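Local coordinates for FAD:protein FMN transferase (Vibrio cholerae, PDB 6NXI) that probably transfers the FMN moiety of FAD onto a threonine hydroxyl of target flavoproteins, with magnesium ions and FAD bound in its active site, at residues A[5-10]-A[190-195]; A[56-61]-A[75-80]; A[132-137]-A[143-148]. All coordinates share one frame; numbering follows the deposited sequence.

Interaction 1: residues A[5-10]-A[190-195]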
ATOM      1  N   ALA A   5      17.453  19.201  20.127  1.00 54.51           N
ATOM      2  CA  ALA A   5      16.807  19.144  18.782  1.00 48.12           C
ATOM      3  C   ALA A   5      15.278  19.203  18.899  1.00 43.91           C
ATOM      4  O   ALA A   5      14.703  18.405  19.662  1.00 46.93           O
ATOM      5  CB  ALA A   5      17.246  17.918  18.018  1.00 45.93           C
ATOM      6  N   GLU A   6      14.649  20.093  18.124  1.00 37.93           N
ATOM      7  CA  GLU A   6      13.197  20.381  18.180  1.00 36.63           C
ATOM      8  C   GLU A   6      12.526  19.513  17.103  1.00 30.95           C
ATOM      9  O   GLU A   6      12.874  19.659  15.922  1.00 29.63           O
ATOM     10  CB  GLU A   6      12.902  21.871  17.949  1.00 39.49           C
ATOM     11  CG  GLU A   6      11.403  22.202  18.012  1.00 42.33           C
ATOM     12  CD  GLU A   6      10.912  23.559  17.496  1.00 47.49           C
ATOM     13  OE1 GLU A   6      11.741  24.490  17.337  1.00 48.18           O
ATOM     14  OE2 GLU A   6       9.678  23.681  17.230  1.00 47.23           O
ATOM     15  N   GLN A   7      11.650  18.608  17.537  1.00 28.74           N
ATOM     16  CA  GLN A   7      10.809  17.796  16.625  1.00 27.95           C
ATOM     17  C   GLN A   7       9.469  18.514  16.479  1.00 26.85           C
ATOM     18  O   GLN A   7       8.898  18.949  17.497  1.00 28.20           O
ATOM     19  CB  GLN A   7      10.655  16.364  17.153  1.00 28.30           C
ATOM     20  CG  GLN A   7       9.679  15.539  16.327  1.00 28.95           C
ATOM     21  CD  GLN A   7       9.649  14.115  16.824  1.00 31.06           C
ATOM     22  OE1 GLN A   7       8.816  13.728  17.634  1.00 33.84           O
ATOM     23  NE2 GLN A   7      10.613  13.343  16.380  1.00 32.75           N
ATOM     24  N   VAL A   8       8.967  18.609  15.259  1.00 24.33           N
ATOM     25  CA  VAL A   8       7.599  19.062  14.925  1.00 25.05           C
ATOM     26  C   VAL A   8       6.806  17.839  14.448  1.00 23.65           C
ATOM     27  O   VAL A   8       7.334  17.079  13.610  1.00 22.66           O
ATOM     28  CB  VAL A   8       7.676  20.125  13.828  1.00 26.93           C
ATOM     29  CG1 VAL A   8       6.279  20.572  13.431  1.00 27.45           C
ATOM     30  CG2 VAL A   8       8.568  21.293  14.212  1.00 28.27           C
ATOM     31  N   HIS A   9       5.604  17.658  14.964  1.00 23.43           N
ATOM     32  CA  HIS A   9       4.632  16.630  14.563  1.00 23.26           C
ATOM     33  C   HIS A   9       3.447  17.316  13.871  1.00 22.17           C
ATOM     34  O   HIS A   9       2.738  18.122  14.512  1.00 24.15           O
ATOM     35  CB  HIS A   9       4.278  15.806  15.782  1.00 24.09           C
ATOM     36  CG  HIS A   9       3.246  14.770  15.552  1.00 24.51           C
ATOM     37  ND1 HIS A   9       2.589  14.158  16.601  1.00 24.86           N
ATOM     38  CD2 HIS A   9       2.729  14.255  14.413  1.00 23.77           C
ATOM     39  CE1 HIS A   9       1.717  13.301  16.121  1.00 25.38           C
ATOM     40  NE2 HIS A   9       1.804  13.313  14.770  1.00 23.74           N
ATOM     41  N   LEU A  10       3.231  17.027  12.583  1.00 22.23           N
ATOM     42  CA  LEU A  10       2.029  17.455  11.865  1.00 21.72           C
ATOM     43  C   LEU A  10       1.090  16.262  11.684  1.00 22.10           C
ATOM     44  O   LEU A  10       1.574  15.154  11.439  1.00 22.02           O
ATOM     45  CB  LEU A  10       2.456  17.963  10.494  1.00 22.50           C
ATOM     46  CG  LEU A  10       3.490  19.084  10.490  1.00 23.68           C
ATOM     47  CD1 LEU A  10       3.803  19.466   9.065  1.00 24.54           C
ATOM     48  CD2 LEU A  10       3.024  20.300  11.282  1.00 25.91           C
ATOM     49  N   LEU A 190      17.756  11.326  11.116  1.00 23.18           N
ATOM     50  CA  LEU A 190      17.830  11.039  12.558  1.00 24.00           C
ATOM     51  C   LEU A 190      16.646  11.669  13.294  1.00 25.26           C
ATOM     52  O   LEU A 190      16.158  12.747  12.898  1.00 24.77           O
ATOM     53  CB  LEU A 190      19.142  11.594  13.099  1.00 24.95           C
ATOM     54  CG  LEU A 190      20.415  11.074  12.438  1.00 25.93           C
ATOM     55  CD1 LEU A 190      21.582  11.880  12.922  1.00 27.94           C
ATOM     56  CD2 LEU A 190      20.610   9.582  12.662  1.00 26.61           C
ATOM     57  N   ASN A 191      16.223  11.019  14.375  1.00 23.24           N
ATOM     58  CA  ASN A 191      15.116  11.476  15.252  1.00 24.58           C
ATOM     59  C   ASN A 191      15.634  12.525  16.231  1.00 25.21           C
ATOM     60  O   ASN A 191      16.780  13.038  16.037  1.00 25.84           O
ATOM     61  CB  ASN A 191      14.420  10.279  15.902  1.00 23.16           C
ATOM     62  CG  ASN A 191      15.172   9.678  17.084  1.00 24.08           C
ATOM     63  OD1 ASN A 191      16.210  10.200  17.486  1.00 24.44           O
ATOM     64  ND2 ASN A 191      14.714   8.525  17.558  1.00 25.74           N
ATOM     65  N   ARG A 192      14.782  12.923  17.171  1.00 26.92           N
ATOM     66  CA  ARG A 192      15.083  14.093  18.032  1.00 29.49           C
ATOM     67  C   ARG A 192      16.228  13.743  18.992  1.00 28.99           C
ATOM     68  O   ARG A 192      16.909  14.680  19.418  1.00 29.38           O
ATOM     69  CB  ARG A 192      13.864  14.558  18.828  1.00 33.02           C
ATOM     70  CG  ARG A 192      13.378  13.664  19.956  1.00 38.82           C
ATOM     71  CD  ARG A 192      12.046  14.263  20.414  1.00 44.25           C
ATOM     72  NE  ARG A 192      11.622  13.996  21.786  1.00 50.44           N
ATOM     73  CZ  ARG A 192      11.410  12.791  22.303  1.00 54.41           C
ATOM     74  NH1 ARG A 192      11.604  11.697  21.578  1.00 56.54           N
ATOM     75  NH2 ARG A 192      11.030  12.690  23.569  1.00 54.76           N
ATOM     76  N   ASP A 193      16.501  12.456  19.176  1.00 28.66           N
ATOM     77  CA  ASP A 193      17.624  11.993  20.038  1.00 29.52           C
ATOM     78  C   ASP A 193      18.887  11.751  19.204  1.00 29.07           C
ATOM     79  O   ASP A 193      19.906  11.325  19.769  1.00 31.45           O
ATOM     80  CB  ASP A 193      17.253  10.726  20.792  1.00 31.05           C
ATOM     81  CG  ASP A 193      16.047  10.875  21.700  1.00 32.35           C
ATOM     82  OD1 ASP A 193      15.922  11.927  22.338  1.00 34.79           O
ATOM     83  OD2 ASP A 193      15.261   9.923  21.776  1.00 35.41           O
ATOM     84  N   GLY A 194      18.867  12.042  17.913  1.00 27.74           N
ATOM     85  CA  GLY A 194      20.044  11.900  17.044  1.00 27.61           C
ATOM     86  C   GLY A 194      20.301  10.466  16.648  1.00 27.68           C
ATOM     87  O   GLY A 194      21.433  10.137  16.256  1.00 28.95           O
ATOM     88  N   VAL A 195      19.292   9.610  16.748  1.00 27.86           N
ATOM     89  CA  VAL A 195      19.457   8.209  16.288  1.00 28.10           C
ATOM     90  C   VAL A 195      18.468   7.944  15.160  1.00 26.92           C
ATOM     91  O   VAL A 195      17.436   8.606  15.046  1.00 24.85           O
ATOM     92  CB  VAL A 195      19.303   7.205  17.425  1.00 29.73           C
ATOM     93  CG1 VAL A 195      20.366   7.395  18.479  1.00 31.12           C
ATOM     94  CG2 VAL A 195      17.909   7.210  18.020  1.00 29.32           C
TER
HETATM   95  O   HOH W   1      12.149  11.772  17.586  1.00 34.42           O

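Interaction 2: residues A[56-61]-A[75-80]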
ATOM      1  N   ASP A  56     -15.469  12.062  -8.971  1.00 31.54           N
ATOM      2  CA  ASP A  56     -14.882  12.891 -10.057  0.60 32.51           C
ATOM      3  C   ASP A  56     -13.346  12.814 -10.036  1.00 30.29           C
ATOM      4  O   ASP A  56     -12.685  13.671 -10.689  1.00 29.13           O
ATOM      5  CB  ASP A  56     -15.459  14.308  -9.957  0.60 35.47           C
ATOM      6  CG  ASP A  56     -16.984  14.316 -10.064  0.60 38.32           C
ATOM      7  OD1 ASP A  56     -17.527  13.632 -10.962  0.60 40.41           O
ATOM      8  OD2 ASP A  56     -17.632  14.972  -9.219  0.60 42.62           O
ATOM      9  N   SER A  57     -12.758  11.852  -9.315  1.00 27.71           N
ATOM     10  CA  SER A  57     -11.285  11.679  -9.378  1.00 25.84           C
ATOM     11  C   SER A  57     -10.917  11.194 -10.783  1.00 26.18           C
ATOM     12  O   SER A  57     -11.794  10.675 -11.484  1.00 25.75           O
ATOM     13  CB  SER A  57     -10.763  10.746  -8.300  1.00 24.89           C
ATOM     14  OG  SER A  57     -11.194   9.416  -8.601  1.00 23.78           O
ATOM     15  N   GLU A  58      -9.680  11.401 -11.216  1.00 26.60           N
ATOM     16  CA  GLU A  58      -9.210  10.896 -12.536  0.60 26.72           C
ATOM     17  C   GLU A  58      -9.449   9.395 -12.606  1.00 26.14           C
ATOM     18  O   GLU A  58      -9.914   8.901 -13.626  1.00 26.30           O
ATOM     19  CB  GLU A  58      -7.708  11.010 -12.736  0.60 27.39           C
ATOM     20  CG  GLU A  58      -7.183  12.360 -13.061  0.60 30.19           C
ATOM     21  CD  GLU A  58      -5.872  12.168 -13.807  0.60 31.29           C
ATOM     22  OE1 GLU A  58      -5.031  11.332 -13.358  0.60 30.74           O
ATOM     23  OE2 GLU A  58      -5.711  12.806 -14.830  0.60 33.17           O
ATOM     24  N   LEU A  59      -9.160   8.694 -11.521  1.00 24.40           N
ATOM     25  CA  LEU A  59      -9.309   7.229 -11.561  1.00 23.48           C
ATOM     26  C   LEU A  59     -10.786   6.868 -11.635  1.00 24.92           C
ATOM     27  O   LEU A  59     -11.104   5.911 -12.357  1.00 25.29           O
ATOM     28  CB  LEU A  59      -8.683   6.625 -10.310  1.00 22.86           C
ATOM     29  CG  LEU A  59      -8.848   5.119 -10.186  1.00 22.44           C
ATOM     30  CD1 LEU A  59      -8.066   4.410 -11.244  1.00 24.44           C
ATOM     31  CD2 LEU A  59      -8.389   4.677  -8.787  1.00 22.16           C
ATOM     32  N   SER A  60     -11.664   7.574 -10.930  1.00 23.78           N
ATOM     33  CA  SER A  60     -13.109   7.202 -10.977  1.00 24.32           C
ATOM     34  C   SER A  60     -13.637   7.539 -12.366  1.00 25.74           C
ATOM     35  O   SER A  60     -14.400   6.753 -12.918  1.00 26.86           O
ATOM     36  CB  SER A  60     -13.887   7.861  -9.914  1.00 24.59           C
ATOM     37  OG  SER A  60     -13.490   7.315  -8.649  1.00 23.44           O
ATOM     38  N   ARG A  61     -13.189   8.656 -12.927  1.00 27.68           N
ATOM     39  CA  ARG A  61     -13.628   8.983 -14.310  1.00 29.22           C
ATOM     40  C   ARG A  61     -13.143   7.891 -15.270  1.00 29.95           C
ATOM     41  O   ARG A  61     -13.909   7.585 -16.238  1.00 29.21           O
ATOM     42  CB  ARG A  61     -13.191  10.403 -14.662  1.00 31.83           C
ATOM     43  CG  ARG A  61     -13.945  11.417 -13.815  1.00 34.80           C
ATOM     44  CD  ARG A  61     -13.657  12.822 -14.244  1.00 39.70           C
ATOM     45  NE  ARG A  61     -12.568  13.394 -13.487  1.00 43.55           N
ATOM     46  CZ  ARG A  61     -11.338  13.676 -13.954  1.00 44.05           C
ATOM     47  NH1 ARG A  61     -10.980  13.410 -15.207  1.00 44.33           N
ATOM     48  NH2 ARG A  61     -10.466  14.198 -13.124  1.00 41.56           N
ATOM     49  N   THR A  75       0.589  12.616 -15.016  1.00 26.11           N
ATOM     50  CA  THR A  75       1.897  11.960 -14.836  1.00 27.38           C
ATOM     51  C   THR A  75       1.864  11.108 -13.573  1.00 25.45           C
ATOM     52  O   THR A  75       2.374   9.962 -13.602  1.00 27.38           O
ATOM     53  CB  THR A  75       3.008  13.003 -14.728  1.00 29.01           C
ATOM     54  OG1 THR A  75       2.872  13.721 -15.953  1.00 34.57           O
ATOM     55  CG2 THR A  75       4.372  12.389 -14.554  1.00 31.16           C
ATOM     56  N   GLN A  76       1.303  11.623 -12.480  1.00 24.98           N
ATOM     57  CA  GLN A  76       1.345  10.875 -11.185  1.00 23.29           C
ATOM     58  C   GLN A  76       0.518   9.593 -11.292  1.00 22.64           C
ATOM     59  O   GLN A  76       0.992   8.509 -10.951  1.00 23.19           O
ATOM     60  CB  GLN A  76       0.866  11.728 -10.009  1.00 22.85           C
ATOM     61  CG  GLN A  76       1.678  12.983  -9.765  1.00 25.03           C
ATOM     62  CD  GLN A  76       1.159  14.227 -10.436  1.00 26.13           C
ATOM     63  OE1 GLN A  76       0.680  14.209 -11.590  1.00 27.08           O
ATOM     64  NE2 GLN A  76       1.252  15.329  -9.694  1.00 26.25           N
ATOM     65  N   THR A  77      -0.688   9.674 -11.824  1.00 22.88           N
ATOM     66  CA  THR A  77      -1.532   8.460 -11.974  1.00 23.05           C
ATOM     67  C   THR A  77      -0.798   7.476 -12.888  1.00 23.65           C
ATOM     68  O   THR A  77      -0.838   6.251 -12.642  1.00 23.55           O
ATOM     69  CB  THR A  77      -2.906   8.823 -12.551  1.00 24.92           C
ATOM     70  OG1 THR A  77      -3.532   9.769 -11.681  1.00 26.70           O
ATOM     71  CG2 THR A  77      -3.772   7.598 -12.726  1.00 24.69           C
ATOM     72  N   LEU A  78      -0.255   7.967 -14.018  1.00 23.59           N
ATOM     73  CA  LEU A  78       0.480   7.084 -14.945  1.00 25.73           C
ATOM     74  C   LEU A  78       1.605   6.358 -14.185  1.00 23.47           C
ATOM     75  O   LEU A  78       1.709   5.144 -14.337  1.00 24.45           O
ATOM     76  CB  LEU A  78       0.996   7.928 -16.122  1.00 27.32           C
ATOM     77  CG  LEU A  78       1.358   7.187 -17.401  1.00 32.90           C
ATOM     78  CD1 LEU A  78       2.479   6.186 -17.172  1.00 36.04           C
ATOM     79  CD2 LEU A  78       0.158   6.544 -18.017  1.00 33.29           C
ATOM     80  N   THR A  79       2.395   7.070 -13.376  1.00 24.71           N
ATOM     81  CA  THR A  79       3.531   6.492 -12.634  1.00 23.93           C
ATOM     82  C   THR A  79       2.998   5.369 -11.735  1.00 23.41           C
ATOM     83  O   THR A  79       3.634   4.305 -11.683  1.00 23.63           O
ATOM     84  CB  THR A  79       4.276   7.572 -11.863  1.00 24.87           C
ATOM     85  OG1 THR A  79       4.758   8.493 -12.862  1.00 24.85           O
ATOM     86  CG2 THR A  79       5.409   6.992 -11.032  1.00 25.77           C
ATOM     87  N   VAL A  80       1.893   5.610 -11.024  1.00 22.65           N
ATOM     88  CA  VAL A  80       1.355   4.614 -10.067  1.00 22.35           C
ATOM     89  C   VAL A  80       0.773   3.418 -10.806  1.00 21.39           C
ATOM     90  O   VAL A  80       1.064   2.276 -10.451  1.00 21.72           O
ATOM     91  CB  VAL A  80       0.337   5.285  -9.135  1.00 21.98           C
ATOM     92  CG1 VAL A  80      -0.355   4.243  -8.271  1.00 23.88           C
ATOM     93  CG2 VAL A  80       1.018   6.377  -8.314  1.00 23.39           C
TER

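Interaction 3: residues A[132-137]-A[143-148]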
ATOM      1  N   ILE A 132      -5.720  -8.044 -15.065  1.00 27.65           N
ATOM      2  CA  ILE A 132      -4.682  -7.052 -15.438  1.00 27.37           C
ATOM      3  C   ILE A 132      -4.565  -7.004 -16.970  1.00 29.51           C
ATOM      4  O   ILE A 132      -4.162  -5.951 -17.465  1.00 29.31           O
ATOM      5  CB  ILE A 132      -3.347  -7.410 -14.747  1.00 28.52           C
ATOM      6  CG1 ILE A 132      -2.389  -6.215 -14.722  1.00 29.33           C
ATOM      7  CG2 ILE A 132      -2.708  -8.627 -15.375  1.00 30.47           C
ATOM      8  CD1 ILE A 132      -2.781  -5.127 -13.771  1.00 29.07           C
ATOM      9  N   GLU A 133      -4.816  -8.120 -17.636  1.00 30.57           N
ATOM     10  CA  GLU A 133      -4.621  -8.242 -19.110  1.00 33.51           C
ATOM     11  C   GLU A 133      -5.530  -7.234 -19.817  1.00 32.78           C
ATOM     12  O   GLU A 133      -5.215  -6.890 -21.005  1.00 33.06           O
ATOM     13  CB  GLU A 133      -4.866  -9.672 -19.587  1.00 35.04           C
ATOM     14  CG  GLU A 133      -6.314 -10.147 -19.425  1.00 38.09           C
ATOM     15  CD  GLU A 133      -6.761 -10.642 -18.053  1.00 39.07           C
ATOM     16  OE1 GLU A 133      -5.900 -10.677 -17.102  1.00 35.40           O
ATOM     17  OE2 GLU A 133      -7.975 -11.119 -17.968  1.00 42.16           O
ATOM     18  N   HIS A 134      -6.602  -6.787 -19.158  1.00 32.00           N
ATOM     19  CA  HIS A 134      -7.633  -5.883 -19.731  1.00 31.78           C
ATOM     20  C   HIS A 134      -7.156  -4.430 -19.745  1.00 31.73           C
ATOM     21  O   HIS A 134      -7.830  -3.598 -20.406  1.00 34.49           O
ATOM     22  CB  HIS A 134      -8.977  -5.995 -19.030  1.00 31.95           C
ATOM     23  CG  HIS A 134      -9.625  -7.332 -19.115  1.00 32.54           C
ATOM     24  ND1 HIS A 134     -10.120  -7.876 -20.317  1.00 33.50           N
ATOM     25  CD2 HIS A 134      -9.909  -8.218 -18.147  1.00 32.35           C
ATOM     26  CE1 HIS A 134     -10.656  -9.051 -20.061  1.00 34.78           C
ATOM     27  NE2 HIS A 134     -10.560  -9.276 -18.721  1.00 34.52           N
ATOM     28  N   LEU A 135      -6.069  -4.133 -19.032  1.00 31.39           N
ATOM     29  CA  LEU A 135      -5.587  -2.761 -18.786  1.00 30.89           C
ATOM     30  C   LEU A 135      -4.289  -2.583 -19.573  1.00 33.58           C
ATOM     31  O   LEU A 135      -3.370  -3.389 -19.366  1.00 34.10           O
ATOM     32  CB  LEU A 135      -5.345  -2.575 -17.280  1.00 28.72           C
ATOM     33  CG  LEU A 135      -4.838  -1.190 -16.856  1.00 28.63           C
ATOM     34  CD1 LEU A 135      -5.845  -0.090 -17.174  1.00 28.59           C
ATOM     35  CD2 LEU A 135      -4.520  -1.177 -15.379  1.00 29.20           C
ATOM     36  N   THR A 136      -4.187  -1.530 -20.380  1.00 35.18           N
ATOM     37  CA  THR A 136      -2.912  -1.206 -21.067  1.00 36.92           C
ATOM     38  C   THR A 136      -2.581   0.279 -20.890  1.00 35.66           C
ATOM     39  O   THR A 136      -3.498   1.137 -20.757  1.00 36.89           O
ATOM     40  CB  THR A 136      -2.947  -1.702 -22.520  1.00 39.55           C
ATOM     41  OG1 THR A 136      -4.154  -1.251 -23.122  1.00 41.72           O
ATOM     42  CG2 THR A 136      -2.928  -3.212 -22.618  1.00 39.28           C
ATOM     43  N   ILE A 137      -1.270   0.549 -20.954  1.00 35.81           N
ATOM     44  CA  ILE A 137      -0.713   1.924 -20.942  1.00 35.37           C
ATOM     45  C   ILE A 137      -0.200   2.243 -22.347  1.00 36.86           C
ATOM     46  O   ILE A 137       0.513   1.407 -22.948  1.00 37.25           O
ATOM     47  CB  ILE A 137       0.389   2.059 -19.889  1.00 36.17           C
ATOM     48  CG1 ILE A 137      -0.190   1.852 -18.488  1.00 36.67           C
ATOM     49  CG2 ILE A 137       1.083   3.393 -20.050  1.00 36.51           C
ATOM     50  CD1 ILE A 137       0.842   1.975 -17.391  1.00 38.45           C
ATOM     51  N   SER A 143      -6.018   2.428 -21.294  1.00 34.73           N
ATOM     52  CA  SER A 143      -7.169   1.856 -22.037  0.60 35.34           C
ATOM     53  C   SER A 143      -7.634   0.574 -21.353  1.00 34.21           C
ATOM     54  O   SER A 143      -6.826  -0.101 -20.664  1.00 33.17           O
ATOM     55  CB  SER A 143      -6.911   1.659 -23.525  0.60 38.83           C
ATOM     56  OG  SER A 143      -5.572   1.286 -23.780  0.60 40.26           O
ATOM     57  N   LYS A 144      -8.918   0.315 -21.501  1.00 35.25           N
ATOM     58  CA  LYS A 144      -9.566  -0.883 -20.931  1.00 35.61           C
ATOM     59  C   LYS A 144     -10.327  -1.546 -22.067  1.00 37.30           C
ATOM     60  O   LYS A 144     -11.055  -0.808 -22.751  1.00 39.22           O
ATOM     61  CB  LYS A 144     -10.468  -0.495 -19.759  1.00 35.98           C
ATOM     62  CG  LYS A 144     -11.468   0.619 -20.038  1.00 37.77           C
ATOM     63  CD  LYS A 144     -12.017   1.315 -18.795  1.00 37.60           C
ATOM     64  CE  LYS A 144     -13.324   0.732 -18.326  1.00 37.44           C
ATOM     65  NZ  LYS A 144     -13.878   1.523 -17.208  1.00 36.26           N
ATOM     66  N   ASP A 145     -10.098  -2.847 -22.276  1.00 36.70           N
ATOM     67  CA  ASP A 145     -10.638  -3.565 -23.463  1.00 38.49           C
ATOM     68  C   ASP A 145     -12.020  -4.081 -23.097  1.00 38.64           C
ATOM     69  O   ASP A 145     -12.689  -4.655 -23.981  1.00 37.34           O
ATOM     70  CB  ASP A 145      -9.699  -4.657 -23.961  1.00 40.95           C
ATOM     71  CG  ASP A 145      -9.527  -5.853 -23.048  1.00 41.19           C
ATOM     72  OD1 ASP A 145     -10.259  -5.965 -22.007  1.00 41.91           O
ATOM     73  OD2 ASP A 145      -8.660  -6.671 -23.389  1.00 46.01           O
ATOM     74  N   ILE A 146     -12.441  -3.875 -21.852  1.00 36.92           N
ATOM     75  CA  ILE A 146     -13.843  -4.166 -21.430  1.00 36.59           C
ATOM     76  C   ILE A 146     -14.358  -2.949 -20.671  1.00 37.91           C
ATOM     77  O   ILE A 146     -13.629  -2.322 -19.889  1.00 35.29           O
ATOM     78  CB  ILE A 146     -14.003  -5.474 -20.624  1.00 36.48           C
ATOM     79  CG1 ILE A 146     -13.161  -5.519 -19.346  1.00 34.29           C
ATOM     80  CG2 ILE A 146     -13.710  -6.687 -21.493  1.00 37.90           C
ATOM     81  CD1 ILE A 146     -13.559  -6.624 -18.410  1.00 35.51           C
ATOM     82  N   PRO A 147     -15.631  -2.572 -20.913  1.00 38.57           N
ATOM     83  CA  PRO A 147     -16.221  -1.367 -20.329  1.00 38.18           C
ATOM     84  C   PRO A 147     -16.347  -1.350 -18.801  1.00 37.66           C
ATOM     85  O   PRO A 147     -16.332  -0.291 -18.241  1.00 39.00           O
ATOM     86  CB  PRO A 147     -17.606  -1.261 -20.999  1.00 39.89           C
ATOM     87  CG  PRO A 147     -17.892  -2.641 -21.542  1.00 40.83           C
ATOM     88  CD  PRO A 147     -16.550  -3.262 -21.840  1.00 39.93           C
ATOM     89  N   GLU A 148     -16.476  -2.509 -18.157  1.00 34.06           N
ATOM     90  CA  GLU A 148     -16.857  -2.577 -16.726  1.00 34.57           C
ATOM     91  C   GLU A 148     -15.598  -2.594 -15.848  1.00 31.59           C
ATOM     92  O   GLU A 148     -15.761  -2.786 -14.612  1.00 30.26           O
ATOM     93  CB  GLU A 148     -17.688  -3.841 -16.457  1.00 35.26           C
ATOM     94  CG  GLU A 148     -18.917  -3.973 -17.338  1.00 40.68           C
ATOM     95  CD  GLU A 148     -18.728  -4.667 -18.684  1.00 44.65           C
ATOM     96  OE1 GLU A 148     -17.563  -4.977 -19.064  1.00 42.31           O
ATOM     97  OE2 GLU A 148     -19.778  -4.933 -19.357  1.00 52.96           O
TER
HETATM   98  O   HOH W   2      -5.802  -5.481 -23.193  1.00 47.32           O

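Interaction 1: residues A[5-10]-A[190-195]
Ala5 and Gln7 both lean on Arg192, and these three residues make up the direct contact between the start of the chain and the 190-195 loop. The close part is small, made of aliphatic carbons and one backbone oxygen. The methyl group Ala5 CB comes to 3.5 Å from the backbone oxygen Arg192 O, while Gln7 CB lies alongside the base of the arginine, 4.0 Å from Arg192 CB. With CG between its backbone N and carbonyl carbon (chi1 70°), Arg192 brings its CD beside Gln7 CB as well. No direct hydrogen bond joins the segments. Gln7 belongs to strand 7-14, the outermost strand at one side of the eight-stranded antiparallel sheet, and its side chain also touches Lys22 and Ile24 of the neighbouring strand 17-24. The partner is a type I beta turn from Asn191 to Gly194, closed by Gly194 N to Asn191 O. An Asx turn reinforces it, Asn191 OD1 accepting from Asp193 N at 2.8 Å; Val195 N is a second donor to the same oxygen, arriving from the opposite face of the amide plane. Toward solvent the contact loosens. One water molecule accepts a bond from Arg192 N at 2.9 Å, but its link to Gln7 NE2 is weak and doubtful. Arg192 itself is exposed, its chain extended from CG to NE.

Interaction 2: residues A[56-61]-A[75-80]
Glu58 and Thr77 reach across between two helix beginnings, Glu58 in the first turn of helix 58-64, directly after its N-cap Ser57, and Thr77 in the first turn of helix 75-90. The contact is a polar one. In the modelled conformer of Glu58, one of two, Thr77 OG1 donates to Glu58 OE1 at 2.7 Å, meeting that oxygen nearly along its C-O axis. Thr77 holds OG1 beside its backbone N (chi1 -58°), which turns the hydroxyl to the carboxylate; Thr77 CB follows at 3.4 Å from Glu58 OE1. Ser74, just ahead of the second helix, hydrogen-bonds through its hydroxyl to Thr77 OG1 and, in the same conformer, to Glu58 OE1. The Glu58 side chain also touches Val73, and Thr77 touches Gln49 of helix 32-50.

A capping bond marks the start of the first helix: Ser57 OG accepts from Ser60 N at 3.0 Å with an N-H...O angle of 154°. Separately, Arg61 folds back, laying one face of its guanidinium group against Glu58 CA. Its edge points at the turn before the helix: Arg61 NE donates to Asp56 O at 2.8 Å, the oxygen lying close to the guanidinium plane.

Interaction 3: residues A[132-137]-A[143-148]
His134 and Asp145 pair through their side chains and again through the backbone, where the beta hairpin of strands 135-138 and 141-144 opens out. His134 ND1 donates to the syn lone pair of Asp145 OD1 at 2.6 Å; the bond is bent (143° at the hydrogen), the oxygen slightly tilted from the ring plane, and ring and carboxylate planes are 73° apart. Asp145 N in turn donates to His134 O at 3.0 Å, in the carbonyl plane. The other carboxylate oxygen, Asp145 OD2, has a water within hydrogen-bonding distance that also lies near Glu133 O. Farther along, Thr136 and Ser143 form an antiparallel hydrogen-bonded pair: Thr136 N binds Ser143 O, and Ser143 N binds Thr136 O at 2.9 Å. In the modelled conformer of Ser143, its OG and Thr136 OG1 share a further bond of 3.0 Å. Lys144 sends its NZ away from the neighbouring strand to the backbone oxygens of His65, Phe62 and Leu149. A chi1 of 58° tucks Ile146 CG1 in between N and C of its own backbone and carries CD1 over one face of the His134 ring in a CH-pi contact, 3.9 Å from the centroid; Glu133 CG covers the opposite face. Bonded at ND1 to a carboxylate, the imidazole is probably polarised and its positive form stabilised.

Overall arrangement
Interactions 2 and 3 are neighbours, their centres about 15 Å apart, and they touch where Leu78 CD2 packs on Ile137 CG2 at 3.9 Å; helix 75-90 thus serves both, since its side chains also meet Leu135. Both are partly buried on the same side of the chain's centre, whereas interaction 1 is a surface contact, its centre about 46 Å from that of interaction 3 and on the opposite side of the chain's centre. Chemistry follows place: 5-10 and 190-195 meet through aliphatic carbons, one backbone oxygen and a tentative water bridge, 56-61 and 75-80 through a single direct hydrogen bond, and 132-137 and 143-148 through backbone and side-chain bonds together.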